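Local coordinates for protein 2-hydroxyisobutyryl-CoA mutase large subunit (Aquincola tertiaricarbonis, PDB 4R3U) that works with its small cobalamin-binding partner subunit to interconvert 2-hydroxyisobutyryl-CoA and (S)-3-hydroxybutyryl-CoA, at residues E215-K220 against K448-G453. Residues are numbered along the deposited sequence; the frame is centred on the assembly and turned at random.
Sequences EYMAQK and KLIEQG
Of 448-453, Ile-450 alone reaches 215-220, and its two branches part there to meet Tyr-216 and Met-217. Ile-450 CG2, anti to the backbone N, sits 3.6 Å from Tyr-216 CB. The other branch, CG1 and CD1, crosses the extended Met-217 chain at about a right angle: Met-217 CG lies 4.0 Å from Ile-450 CG1, and Met-217 CE the same 4.0 Å from Ile-450 CD1. Phe-455 packs on both Met-217 and Ile-450, and Ile-226 on both Tyr-216 and Ile-450, so this side is tight and buried. Cutting Ile-450 back to an alanine is likely to open a gap between the two helices and leave the Met-217 thioether freer to swing. The Tyr-216 ring leads away from the contact, its OH bonded to Tyr-224 O and Ser-229 OG. Away from this packing, Lys-448, Glu-451 and Gln-452 are exposed to solvent, and Gly-453 closes the helix in a Schellman motif. Across helix 213-219, Ala-218 O bonds cobalamin and Gln-219 touches the acyl-CoA, placing this apolar helix-helix packing just behind the active site of a B12-dependent acyl-CoA mutase TIM barrel.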
loop_
_atom_site.group_PDB
_atom_site.type_symbol
_atom_site.label_atom_id
_atom_site.label_comp_id
_atom_site.label_asym_id
_atom_site.label_seq_id
_atom_site.Cartn_x
_atom_site.Cartn_y
_atom_site.Cartn_z
ATOM N N GLU A 215 3.822 17.413 -25.641
ATOM C CA GLU A 215 4.512 18.623 -25.164
ATOM C C GLU A 215 3.647 19.841 -25.464
ATOM O O GLU A 215 3.460 20.681 -24.592
ATOM C CB GLU A 215 5.895 18.752 -25.821
ATOM C CG GLU A 215 6.918 17.726 -25.313
ATOM C CD GLU A 215 7.155 17.750 -23.817
ATOM O OE1 GLU A 215 7.062 18.841 -23.224
ATOM O OE2 GLU A 215 7.329 16.668 -23.219
ATOM N N TYR A 216 3.055 19.895 -26.678
ATOM C CA TYR A 216 2.138 20.983 -27.052
ATOM C C TYR A 216 0.853 20.907 -26.225
ATOM O O TYR A 216 0.322 21.926 -25.782
ATOM C CB TYR A 216 1.826 20.957 -28.561
ATOM C CG TYR A 216 3.047 21.167 -29.428
ATOM C CD1 TYR A 216 3.702 22.395 -29.462
ATOM C CD2 TYR A 216 3.539 20.144 -30.230
ATOM C CE1 TYR A 216 4.847 22.584 -30.241
ATOM C CE2 TYR A 216 4.675 20.325 -31.023
ATOM C CZ TYR A 216 5.334 21.543 -31.016
ATOM O OH TYR A 216 6.464 21.717 -31.785
ATOM N N MET A 217 0.383 19.678 -26.008
ATOM C CA MET A 217 -0.812 19.325 -25.270
ATOM C C MET A 217 -0.632 19.561 -23.754
ATOM O O MET A 217 -1.532 20.113 -23.104
ATOM C CB MET A 217 -1.082 17.819 -25.479
ATOM C CG MET A 217 -1.806 17.455 -26.722
ATOM S SD MET A 217 -2.414 15.756 -26.521
ATOM C CE MET A 217 -2.893 15.419 -28.187
ATOM N N ALA A 218 0.485 19.076 -23.177
ATOM C CA ALA A 218 0.666 19.075 -21.724
ATOM C C ALA A 218 2.013 19.430 -21.108
ATOM O O ALA A 218 1.999 20.159 -20.142
ATOM C CB ALA A 218 0.174 17.749 -21.146
ATOM N N GLN A 219 3.141 18.827 -21.533
ATOM C CA GLN A 219 4.393 19.075 -20.809
ATOM C C GLN A 219 5.096 20.426 -21.052
ATOM O O GLN A 219 5.844 20.911 -20.191
ATOM C CB GLN A 219 5.316 17.852 -20.795
ATOM C CG GLN A 219 6.581 18.086 -19.959
ATOM C CD GLN A 219 7.272 16.843 -19.551
ATOM O OE1 GLN A 219 7.465 16.626 -18.368
ATOM N NE2 GLN A 219 7.668 16.008 -20.519
ATOM N N LYS A 220 4.776 21.061 -22.194
ATOM C CA LYS A 220 5.217 22.403 -22.587
ATOM C C LYS A 220 6.735 22.595 -22.868
ATOM O O LYS A 220 7.274 23.704 -22.729
ATOM C CB LYS A 220 4.610 23.462 -21.648
ATOM C CG LYS A 220 3.123 23.267 -21.351
ATOM C CD LYS A 220 2.223 23.430 -22.577
ATOM C CE LYS A 220 0.778 23.221 -22.249
ATOM N NZ LYS A 220 0.052 24.505 -22.198
ATOM N N LYS A 448 -4.367 19.775 -35.971
ATOM C CA LYS A 448 -5.350 20.863 -36.085
ATOM C C LYS A 448 -6.005 21.201 -34.742
ATOM O O LYS A 448 -6.122 22.379 -34.405
ATOM C CB LYS A 448 -6.424 20.562 -37.153
ATOM C CG LYS A 448 -5.875 20.307 -38.564
ATOM C CD LYS A 448 -5.014 21.438 -39.230
ATOM C CE LYS A 448 -3.506 21.150 -39.322
ATOM N NZ LYS A 448 -3.148 19.769 -39.807
ATOM N N LEU A 449 -6.376 20.163 -33.964
ATOM C CA LEU A 449 -6.988 20.289 -32.644
ATOM C C LEU A 449 -6.007 20.827 -31.618
ATOM O O LEU A 449 -6.433 21.530 -30.703
ATOM C CB LEU A 449 -7.604 18.953 -32.200
ATOM C CG LEU A 449 -9.095 18.702 -32.500
ATOM C CD1 LEU A 449 -9.511 19.281 -33.829
ATOM C CD2 LEU A 449 -9.406 17.219 -32.469
ATOM N N ILE A 450 -4.700 20.524 -31.779
ATOM C CA ILE A 450 -3.613 21.049 -30.940
ATOM C C ILE A 450 -3.497 22.533 -31.275
ATOM O O ILE A 450 -3.445 23.359 -30.365
ATOM C CB ILE A 450 -2.264 20.275 -31.137
ATOM C CG1 ILE A 450 -2.301 18.891 -30.434
ATOM C CG2 ILE A 450 -1.061 21.103 -30.674
ATOM C CD1 ILE A 450 -1.069 17.955 -30.703
ATOM N N GLU A 451 -3.549 22.875 -32.585
ATOM C CA GLU A 451 -3.523 24.265 -33.053
ATOM C C GLU A 451 -4.764 25.062 -32.581
ATOM O O GLU A 451 -4.663 26.270 -32.372
ATOM C CB GLU A 451 -3.382 24.327 -34.577
ATOM C CG GLU A 451 -2.006 23.933 -35.093
ATOM C CD GLU A 451 -1.891 23.702 -36.593
ATOM O OE1 GLU A 451 -2.922 23.780 -37.305
ATOM O OE2 GLU A 451 -0.759 23.426 -37.055
ATOM N N GLN A 452 -5.922 24.389 -32.409
ATOM C CA GLN A 452 -7.171 25.021 -31.935
ATOM C C GLN A 452 -7.201 25.063 -30.374
ATOM O O GLN A 452 -8.112 25.663 -29.797
ATOM C CB GLN A 452 -8.412 24.252 -32.458
ATOM C CG GLN A 452 -8.709 24.366 -33.970
ATOM C CD GLN A 452 -9.759 23.359 -34.469
ATOM O OE1 GLN A 452 -10.656 22.920 -33.729
ATOM N NE2 GLN A 452 -9.683 22.968 -35.745
ATOM N N GLY A 453 -6.245 24.374 -29.729
ATOM C CA GLY A 453 -6.136 24.242 -28.280
ATOM C C GLY A 453 -7.239 23.412 -27.653
ATOM O O GLY A 453 -7.550 23.587 -26.471
#